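Side-chain contacts in carbohydrate kinase, FGGY (Novosphingobium aromaticivorans, PDB 3H6E), which probably phosphorylates a carbohydrate substrate as a sugar kinase of the FGGY type: residues S186-A189 against K190-G193; V271-A274 against T275-E278; F354-I357 against N358-E361; E361-F364 against E365-A369. All blocks are in the same frame, centred on the assembly; numbering follows the deposited sequence.

Contact 1: S186-A189 against K190-G193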
loop_
_atom_site.group_PDB
_atom_site.type_symbol
_atom_site.label_atom_id
_atom_site.label_comp_id
_atom_site.label_asym_id
_atom_site.label_seq_id
_atom_site.Cartn_x
_atom_site.Cartn_y
_atom_site.Cartn_z
ATOM N N SER A 186 -6.457 10.083 16.901
ATOM C CA SER A 186 -6.285 11.518 16.735
ATOM C C SER A 186 -7.213 12.312 17.656
ATOM O O SER A 186 -8.255 11.808 18.090
ATOM C CB SER A 186 -6.528 11.919 15.281
ATOM O OG SER A 186 -7.836 11.569 14.872
ATOM N N PRO A 187 -6.829 13.558 17.965
ATOM C CA PRO A 187 -7.695 14.450 18.738
ATOM C C PRO A 187 -9.110 14.439 18.179
ATOM O O PRO A 187 -10.073 14.361 18.942
ATOM C CB PRO A 187 -7.058 15.820 18.515
ATOM C CG PRO A 187 -5.618 15.529 18.310
ATOM C CD PRO A 187 -5.537 14.185 17.636
HETATM N N MSE A 188 -9.228 14.507 16.858
HETATM C CA MSE A 188 -10.529 14.564 16.202
HETATM C C MSE A 188 -11.386 13.333 16.474
HETATM O O MSE A 188 -12.540 13.449 16.880
HETATM C CB MSE A 188 -10.374 14.742 14.691
HETATM C CG MSE A 188 -11.708 14.776 13.962
HETATM SE SE MSE A 188 -11.586 14.520 12.033
HETATM C CE MSE A 188 -10.866 12.705 12.003
ATOM N N ALA A 189 -10.819 12.155 16.235
ATOM C CA ALA A 189 -11.556 10.906 16.401
ATOM C C ALA A 189 -12.026 10.720 17.842
ATOM O O ALA A 189 -13.076 10.128 18.092
ATOM C CB ALA A 189 -10.710 9.726 15.957
ATOM N N LYS A 190 -11.237 11.221 18.786
ATOM C CA LYS A 190 -11.609 11.168 20.196
ATOM C C LYS A 190 -12.739 12.158 20.466
ATOM O O LYS A 190 -13.774 11.803 21.030
ATOM C CB LYS A 190 -10.401 11.481 21.082
ATOM C CG LYS A 190 -9.397 10.346 21.158
ATOM C CD LYS A 190 -8.128 10.745 21.895
ATOM C CE LYS A 190 -7.253 9.517 22.140
ATOM N NZ LYS A 190 -5.916 9.853 22.708
ATOM N N ARG A 191 -12.525 13.395 20.032
ATOM C CA ARG A 191 -13.474 14.489 20.196
ATOM C C ARG A 191 -14.894 14.111 19.757
ATOM O O ARG A 191 -15.868 14.360 20.476
ATOM C CB ARG A 191 -12.991 15.679 19.370
ATOM C CG ARG A 191 -13.095 17.015 20.054
ATOM C CD ARG A 191 -12.747 18.125 19.078
ATOM N NE ARG A 191 -13.643 18.126 17.923
ATOM C CZ ARG A 191 -13.251 17.940 16.668
ATOM N NH1 ARG A 191 -11.969 17.747 16.390
ATOM N NH2 ARG A 191 -14.141 17.956 15.689
ATOM N N LEU A 192 -15.001 13.518 18.569
ATOM C CA LEU A 192 -16.291 13.176 17.976
ATOM C C LEU A 192 -16.915 11.932 18.600
ATOM O O LEU A 192 -18.055 11.583 18.296
ATOM C CB LEU A 192 -16.137 12.965 16.470
ATOM C CG LEU A 192 -15.747 14.175 15.621
ATOM C CD1 LEU A 192 -15.417 13.733 14.205
ATOM C CD2 LEU A 192 -16.852 15.226 15.619
ATOM N N GLY A 193 -16.167 11.256 19.462
ATOM C CA GLY A 193 -16.647 10.027 20.065
ATOM C C GLY A 193 -16.449 8.822 19.161
ATOM O O GLY A 193 -16.941 7.733 19.453
#

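Contact 2: V271-A274 against T275-E278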
loop_
_atom_site.group_PDB
_atom_site.type_symbol
_atom_site.label_atom_id
_atom_site.label_comp_id
_atom_site.label_asym_id
_atom_site.label_seq_id
_atom_site.Cartn_x
_atom_site.Cartn_y
_atom_site.Cartn_z
ATOM N N VAL A 271 11.978 9.480 13.724
ATOM C CA VAL A 271 11.955 10.582 12.773
ATOM C C VAL A 271 10.867 11.599 13.127
ATOM O O VAL A 271 9.905 11.285 13.830
ATOM C CB VAL A 271 11.780 10.084 11.320
ATOM C CG1 VAL A 271 12.908 9.141 10.948
ATOM C CG2 VAL A 271 10.449 9.389 11.157
ATOM N N ASP A 272 11.037 12.824 12.644
ATOM C CA ASP A 272 10.113 13.908 12.945
ATOM C C ASP A 272 9.101 14.057 11.819
ATOM O O ASP A 272 9.251 14.916 10.951
ATOM C CB ASP A 272 10.885 15.215 13.137
ATOM C CG ASP A 272 10.031 16.318 13.728
ATOM O OD1 ASP A 272 8.803 16.117 13.843
ATOM O OD2 ASP A 272 10.588 17.383 14.078
ATOM N N THR A 273 8.069 13.222 11.839
ATOM C CA THR A 273 7.076 13.205 10.766
ATOM C C THR A 273 6.178 14.443 10.738
ATOM O O THR A 273 5.669 14.820 9.680
ATOM C CB THR A 273 6.204 11.936 10.826
ATOM O OG1 THR A 273 5.769 11.720 12.174
ATOM C CG2 THR A 273 6.999 10.730 10.364
ATOM N N ALA A 274 5.992 15.073 11.894
ATOM C CA ALA A 274 5.187 16.291 11.987
ATOM C C ALA A 274 5.723 17.392 11.074
ATOM O O ALA A 274 5.037 18.371 10.795
ATOM C CB ALA A 274 5.132 16.777 13.423
ATOM N N THR A 275 6.950 17.216 10.603
ATOM C CA THR A 275 7.610 18.222 9.781
ATOM C C THR A 275 7.468 17.954 8.273
ATOM O O THR A 275 7.883 18.771 7.447
ATOM C CB THR A 275 9.105 18.308 10.135
ATOM O OG1 THR A 275 9.600 19.611 9.809
ATOM C CG2 THR A 275 9.899 17.249 9.377
ATOM N N LEU A 276 6.874 16.815 7.920
ATOM C CA LEU A 276 6.735 16.413 6.519
ATOM C C LEU A 276 5.809 17.337 5.730
ATOM O O LEU A 276 4.820 17.829 6.258
ATOM C CB LEU A 276 6.237 14.969 6.421
ATOM C CG LEU A 276 7.231 13.871 6.801
ATOM C CD1 LEU A 276 6.520 12.542 6.995
ATOM C CD2 LEU A 276 8.332 13.756 5.751
ATOM N N PRO A 277 6.135 17.559 4.450
ATOM C CA PRO A 277 5.448 18.472 3.528
ATOM C C PRO A 277 4.207 17.859 2.888
ATOM O O PRO A 277 4.334 17.162 1.883
ATOM C CB PRO A 277 6.499 18.724 2.430
ATOM C CG PRO A 277 7.768 18.032 2.893
ATOM C CD PRO A 277 7.327 16.964 3.830
ATOM N N GLU A 278 3.029 18.135 3.436
ATOM C CA GLU A 278 1.791 17.582 2.894
ATOM C C GLU A 278 1.586 17.932 1.420
ATOM O O GLU A 278 1.086 17.114 0.646
ATOM C CB GLU A 278 0.579 18.052 3.699
ATOM C CG GLU A 278 -0.749 17.585 3.115
ATOM C CD GLU A 278 -1.952 18.165 3.834
ATOM O OE1 GLU A 278 -1.762 19.036 4.712
ATOM O OE2 GLU A 278 -3.089 17.751 3.512
#

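Contact 3: F354-I357 against N358-E361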
loop_
_atom_site.group_PDB
_atom_site.type_symbol
_atom_site.label_atom_id
_atom_site.label_comp_id
_atom_site.label_asym_id
_atom_site.label_seq_id
_atom_site.Cartn_x
_atom_site.Cartn_y
_atom_site.Cartn_z
ATOM N N PHE A 354 5.383 20.886 -17.058
ATOM C CA PHE A 354 5.942 19.856 -17.923
ATOM C C PHE A 354 6.616 20.454 -19.155
ATOM O O PHE A 354 6.219 21.518 -19.635
ATOM C CB PHE A 354 4.841 18.884 -18.350
ATOM C CG PHE A 354 5.222 18.007 -19.506
ATOM C CD1 PHE A 354 6.153 16.993 -19.345
ATOM C CD2 PHE A 354 4.644 18.190 -20.752
ATOM C CE1 PHE A 354 6.510 16.185 -20.408
ATOM C CE2 PHE A 354 4.992 17.384 -21.819
ATOM C CZ PHE A 354 5.929 16.378 -21.646
ATOM N N ALA A 355 7.634 19.762 -19.664
ATOM C CA ALA A 355 8.313 20.171 -20.890
ATOM C C ALA A 355 9.427 19.206 -21.279
ATOM O O ALA A 355 10.100 18.640 -20.422
ATOM C CB ALA A 355 8.869 21.582 -20.748
ATOM N N TRP A 356 9.615 19.025 -22.583
ATOM C CA TRP A 356 10.753 18.273 -23.093
ATOM C C TRP A 356 11.943 19.204 -23.282
ATOM O O TRP A 356 11.804 20.429 -23.253
ATOM C CB TRP A 356 10.416 17.626 -24.437
ATOM C CG TRP A 356 9.866 16.238 -24.349
ATOM C CD1 TRP A 356 8.573 15.855 -24.547
ATOM C CD2 TRP A 356 10.599 15.043 -24.061
ATOM N NE1 TRP A 356 8.454 14.496 -24.396
ATOM C CE2 TRP A 356 9.684 13.975 -24.095
ATOM C CE3 TRP A 356 11.938 14.775 -23.775
ATOM C CZ2 TRP A 356 10.068 12.659 -23.853
ATOM C CZ3 TRP A 356 12.316 13.470 -23.535
ATOM C CH2 TRP A 356 11.386 12.427 -23.575
ATOM N N ILE A 357 13.114 18.616 -23.481
ATOM C CA ILE A 357 14.304 19.371 -23.847
ATOM C C ILE A 357 15.164 18.492 -24.737
ATOM O O ILE A 357 15.640 17.437 -24.314
ATOM C CB ILE A 357 15.099 19.820 -22.619
ATOM C CG1 ILE A 357 14.386 20.985 -21.930
ATOM C CG2 ILE A 357 16.502 20.231 -23.022
ATOM C CD1 ILE A 357 15.012 21.395 -20.620
ATOM N N ASN A 358 15.349 18.923 -25.978
ATOM C CA ASN A 358 15.959 18.067 -26.981
ATOM C C ASN A 358 15.200 16.746 -27.005
ATOM O O ASN A 358 15.746 15.686 -26.693
ATOM C CB ASN A 358 17.441 17.845 -26.679
ATOM C CG ASN A 358 18.192 19.147 -26.470
ATOM O OD1 ASN A 358 17.706 20.223 -26.821
ATOM N ND2 ASN A 358 19.385 19.055 -25.894
ATOM N N ARG A 359 13.921 16.833 -27.350
ATOM C CA ARG A 359 13.067 15.658 -27.424
ATOM C C ARG A 359 13.610 14.671 -28.446
ATOM O O ARG A 359 13.850 15.031 -29.596
ATOM C CB ARG A 359 11.631 16.073 -27.763
ATOM C CG ARG A 359 10.788 15.010 -28.450
ATOM C CD ARG A 359 9.384 14.991 -27.867
ATOM N NE ARG A 359 8.344 14.781 -28.871
ATOM C CZ ARG A 359 7.317 15.605 -29.057
ATOM N NH1 ARG A 359 7.189 16.690 -28.301
ATOM N NH2 ARG A 359 6.410 15.343 -29.990
ATOM N N PRO A 360 13.826 13.420 -28.019
ATOM C CA PRO A 360 14.282 12.390 -28.955
ATOM C C PRO A 360 13.152 12.103 -29.928
ATOM O O PRO A 360 11.986 12.241 -29.558
ATOM C CB PRO A 360 14.532 11.170 -28.057
ATOM C CG PRO A 360 14.472 11.681 -26.642
ATOM C CD PRO A 360 13.577 12.875 -26.676
ATOM N N GLU A 361 13.481 11.723 -31.154
ATOM C CA GLU A 361 12.447 11.496 -32.153
ATOM C C GLU A 361 12.180 10.011 -32.371
ATOM O O GLU A 361 11.312 9.635 -33.156
ATOM C CB GLU A 361 12.800 12.210 -33.458
ATOM C CG GLU A 361 12.656 13.723 -33.359
ATOM C CD GLU A 361 13.470 14.463 -34.400
ATOM O OE1 GLU A 361 14.022 13.799 -35.303
ATOM O OE2 GLU A 361 13.562 15.707 -34.308
#

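Contact 4: E361-F364 against E365-A369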
loop_
_atom_site.group_PDB
_atom_site.type_symbol
_atom_site.label_atom_id
_atom_site.label_comp_id
_atom_site.label_asym_id
_atom_site.label_seq_id
_atom_site.Cartn_x
_atom_site.Cartn_y
_atom_site.Cartn_z
ATOM N N GLU A 361 13.481 11.723 -31.154
ATOM C CA GLU A 361 12.447 11.496 -32.153
ATOM C C GLU A 361 12.180 10.011 -32.371
ATOM O O GLU A 361 11.312 9.635 -33.156
ATOM C CB GLU A 361 12.800 12.210 -33.458
ATOM C CG GLU A 361 12.656 13.723 -33.359
ATOM C CD GLU A 361 13.470 14.463 -34.400
ATOM O OE1 GLU A 361 14.022 13.799 -35.303
ATOM O OE2 GLU A 361 13.562 15.707 -34.308
ATOM N N ASP A 362 12.922 9.171 -31.659
ATOM C CA ASP A 362 12.688 7.735 -31.702
ATOM C C ASP A 362 12.164 7.241 -30.355
ATOM O O ASP A 362 12.393 7.869 -29.320
ATOM C CB ASP A 362 13.963 6.986 -32.093
ATOM C CG ASP A 362 15.063 7.139 -31.064
ATOM O OD1 ASP A 362 15.577 6.099 -30.593
ATOM O OD2 ASP A 362 15.403 8.298 -30.724
ATOM N N TRP A 363 11.468 6.108 -30.375
ATOM C CA TRP A 363 10.816 5.589 -29.179
ATOM C C TRP A 363 11.785 5.108 -28.102
ATOM O O TRP A 363 11.616 5.429 -26.931
ATOM C CB TRP A 363 9.813 4.488 -29.540
ATOM C CG TRP A 363 8.513 5.041 -30.030
ATOM C CD1 TRP A 363 8.022 4.989 -31.304
ATOM C CD2 TRP A 363 7.544 5.753 -29.255
ATOM N NE1 TRP A 363 6.801 5.617 -31.366
ATOM C CE2 TRP A 363 6.485 6.095 -30.121
ATOM C CE3 TRP A 363 7.466 6.131 -27.911
ATOM C CZ2 TRP A 363 5.364 6.801 -29.686
ATOM C CZ3 TRP A 363 6.353 6.827 -27.481
ATOM C CH2 TRP A 363 5.317 7.157 -28.367
ATOM N N PHE A 364 12.798 4.346 -28.495
ATOM C CA PHE A 364 13.740 3.798 -27.525
ATOM C C PHE A 364 14.415 4.882 -26.691
ATOM O O PHE A 364 14.573 4.731 -25.481
ATOM C CB PHE A 364 14.786 2.920 -28.213
ATOM C CG PHE A 364 14.292 1.543 -28.537
ATOM C CD1 PHE A 364 13.746 1.262 -29.777
ATOM C CD2 PHE A 364 14.362 0.532 -27.596
ATOM C CE1 PHE A 364 13.287 -0.008 -30.073
ATOM C CE2 PHE A 364 13.901 -0.737 -27.882
ATOM C CZ PHE A 364 13.365 -1.008 -29.123
ATOM N N GLU A 365 14.806 5.975 -27.337
ATOM C CA GLU A 365 15.463 7.069 -26.634
ATOM C C GLU A 365 14.460 7.877 -25.825
ATOM O O GLU A 365 14.805 8.466 -24.801
ATOM C CB GLU A 365 16.212 7.976 -27.611
ATOM C CG GLU A 365 17.444 7.337 -28.225
ATOM C CD GLU A 365 18.320 8.339 -28.952
ATOM O OE1 GLU A 365 17.958 9.535 -28.984
ATOM O OE2 GLU A 365 19.371 7.927 -29.490
ATOM N N ARG A 366 13.217 7.906 -26.292
ATOM C CA ARG A 366 12.160 8.587 -25.562
ATOM C C ARG A 366 11.712 7.700 -24.401
ATOM O O ARG A 366 11.431 8.185 -23.308
ATOM C CB ARG A 366 10.986 8.921 -26.490
ATOM C CG ARG A 366 10.469 10.344 -26.324
ATOM C CD ARG A 366 9.282 10.654 -27.233
ATOM N NE ARG A 366 9.571 10.390 -28.639
ATOM C CZ ARG A 366 9.005 11.041 -29.651
ATOM N NH1 ARG A 366 8.128 12.011 -29.416
ATOM N NH2 ARG A 366 9.326 10.731 -30.902
ATOM N N ARG A 367 11.676 6.395 -24.648
ATOM C CA ARG A 367 11.295 5.419 -23.635
ATOM C C ARG A 367 12.373 5.282 -22.562
ATOM O O ARG A 367 12.077 5.037 -21.391
ATOM C CB ARG A 367 11.028 4.055 -24.277
ATOM C CG ARG A 367 9.788 3.993 -25.152
ATOM C CD ARG A 367 9.228 2.585 -25.171
ATOM N NE ARG A 367 10.113 1.641 -25.842
ATOM C CZ ARG A 367 10.131 0.334 -25.598
ATOM N NH1 ARG A 367 9.324 -0.184 -24.683
ATOM N NH2 ARG A 367 10.966 -0.457 -26.261
ATOM N N ALA A 368 13.628 5.428 -22.968
ATOM C CA ALA A 368 14.737 5.344 -22.031
ATOM C C ALA A 368 14.761 6.587 -21.150
ATOM O O ALA A 368 14.979 6.502 -19.940
ATOM C CB ALA A 368 16.050 5.184 -22.776
ATOM N N ALA A 369 14.524 7.741 -21.765
ATOM C CA ALA A 369 14.533 9.011 -21.049
ATOM C C ALA A 369 13.384 9.097 -20.049
ATOM O O ALA A 369 13.494 9.763 -19.022
ATOM C CB ALA A 369 14.473 10.173 -22.028
#

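Contact 1: S186-A189 against K190-G193
Met188 and Leu192 meet one turn apart on the short helix 187-191, which opens at a serine N-cap and closes in a Schellman motif. CG of Met188, a selenomethionine in this crystal, lies 3.9 Å from CD1 of Leu192, the two side chains slanting across each other. Because CG of Met188 stands opposite its own nitrogen (chi1 179°), the chain leaves beside the carbonyl carbon, where Leu192 can reach it. Arg191 bends at chi3 (60°) and brings NH1 to 3.8 Å from CB of Met188, while the carbonyl oxygen of Met188 sits over a face of the guanidinium.

Behind these side chains runs the helical bonding: Arg191 N donates to Pro187 O at 2.9 Å, flanked by the bonds from Lys190 N to Ser186 O and from Leu192 N to Met188 O. Ser186 OG accepts a weak capping bond from Ala189 N and is also hydrogen-bonded to Asp176 O. Proline suits the first helical turn, since its nitrogen has no hydrogen to satisfy, and Met188 N bonds to Asp113. Lys190 stretches its methylenes past Ser186 O, with CG 3.6 Å from that oxygen, to form a salt bridge with Asp184. Gly193 leaves the helical conformation with a positive phi of 82°, at which a side chain would press on the preceding carbonyl; its N donates to Lys190 O at 2.9 Å.

Contact 2: V271-A274 against T275-E278
Asp272 begins the turn, with its CG 4.2 Å from Thr275 CB. Its carbonyl oxygen faces Thr275 N at 3.3 Å, a bond that would close a four-residue turn, but both atoms are crowded in the model and their positions are less sure. Next comes Thr273, the buried residue of the set and the one that carries the contact. Its methyl CG2 meets CD1 of Leu276 at 3.9 Å, the two side chains crossing on a slant. A chi1 of 46° sets the two branches to separate tasks: CG2 lies beside the backbone nitrogen and packs, while OG1 forms a hydrogen bond with Gln181. A beta-branched residue with one apolar and one polar arm suits such a place.

The carbonyl of Thr273 receives Leu276 N at 2.9 Å in a nearly straight bond (167°). This three-residue spacing is that of a 3-10 turn, and the donor stands well above the carbonyl plane, 56° out of it. The leucine side chain starts close to the same carbonyl, its CB 3.3 Å from Thr273 O. The turn belongs to the loop joining strand 261-266 to strand 282-286, an outermost strand of the mixed sheet in the C-terminal FGGY region. Both Thr273 and Leu276 rest on Val284 of that strand, and Leu276 also touches Ile385. Replacing Leu276 by an alanine would probably leave the Thr273 methyl without its apolar mate and open a gap above Val284. Ala274, small and exposed, continues the 3-10 segment.

Contact 3: F354-I357 against N358-E361
The indole of Trp356 has the aliphatic part of Arg359 over one face and Pro360 set obliquely to it. CD of Arg359 stands 3.6 Å from the centroid of the five-membered ring, only 13° off the ring normal, a CH-pi contact. The arginine leaves its backbone with CG opposite the nitrogen (chi1 155°) and then bends at chi2 and chi3, which lays CD on the ring but leaves the guanidinium plane turned 47° from it; there is no stack. At the six-membered ring Pro360 CD comes obliquely to within 3.4 Å of Trp356 CZ3.

The contact closes the end of strand 355-357, which pairs antiparallel with strand 337-339, and leads toward helix 363-384; Arg366 and Ala369 of that helix also touch the indole. Asn358 takes up the left-handed backbone conformation that asparagine tolerates well, and its ND2 is hydrogen-bonded to His334 O. A serine in place of Trp356 would probably leave CD of Arg359 without its aromatic bed, with the arginine set free to turn, and open a gap beside Pro360.

No hydrogen bond joins the two segments, so beyond the chain itself the contact rests mainly on dispersion, perhaps strengthened because CD adjoins the guanidinium, whose charge is likely to make its hydrogens more positive toward the ring. Arg359 NE also lies near Arg366 NH1, a pair of like charges that probably costs some energy.

Contact 4: E361-F364 against E365-A369
Arg366 N donates to Asp362 O at 3.1 Å, and Ala368 N to Phe364 O at 2.8 Å, giving the first turn of helix 363-384 its backbone frame. Asp362 is the N-cap: with its carboxylate folded in between the backbone nitrogen and carbonyl carbon (chi1 64°), OD1 accepts a weak bond from Glu365 N at 3.3 Å. Aspartate suits this position because it is short and negative at a helix start. In the plane of the Arg366 guanidinium, at its edge, lies Glu361 O, 3.2 Å from NH2.

Arg367 and Phe364 run side by side. CZ of Arg367 is 4.9 Å from the centroid of the Phe364 ring, over its face, a cation-pi contact with the planes 69° apart. NH2 of the same arginine also forms a salt bridge with Asp320, and NH1 bonds to Arg313 O. Methylene CG of Arg367 packs at the edge of the Trp363 indole, 4.2 Å from CE3.

OE1 of Glu365 approaches OD2 of Asp362 to 3.3 Å. Two carboxylates this close would probably repel and raise the proton affinity of one of them, a cost that the positive helix start and the weak, long ion pair of Glu365 with Arg336 are likely to lessen.

How the contacts relate
Contacts 3 and 4 form one continuous unit: they share Glu361, their centres are about 10 Å apart, and CZ2 of Trp356 packs 3.4 Å from CG of Arg366, so the strand end packs against the helix start. Pro360 CB adds to this joint, 3.6 Å from Glu365 CB, whereas Arg359 NE and Arg366 NH1, at 2.8 Å, are a close and probably unfavourable pair. Contact 2, in the same C-terminal FGGY region, is about 34 Å from contact 3 between centres. It is nearer to contact 1 of the N-terminal region, about 21 Å centre to centre. Contacts 1 and 4 sit on opposite sides of the chain's centre, their centres about 52 Å apart. FGGY kinases generally place catalysis in the cleft between their two domains.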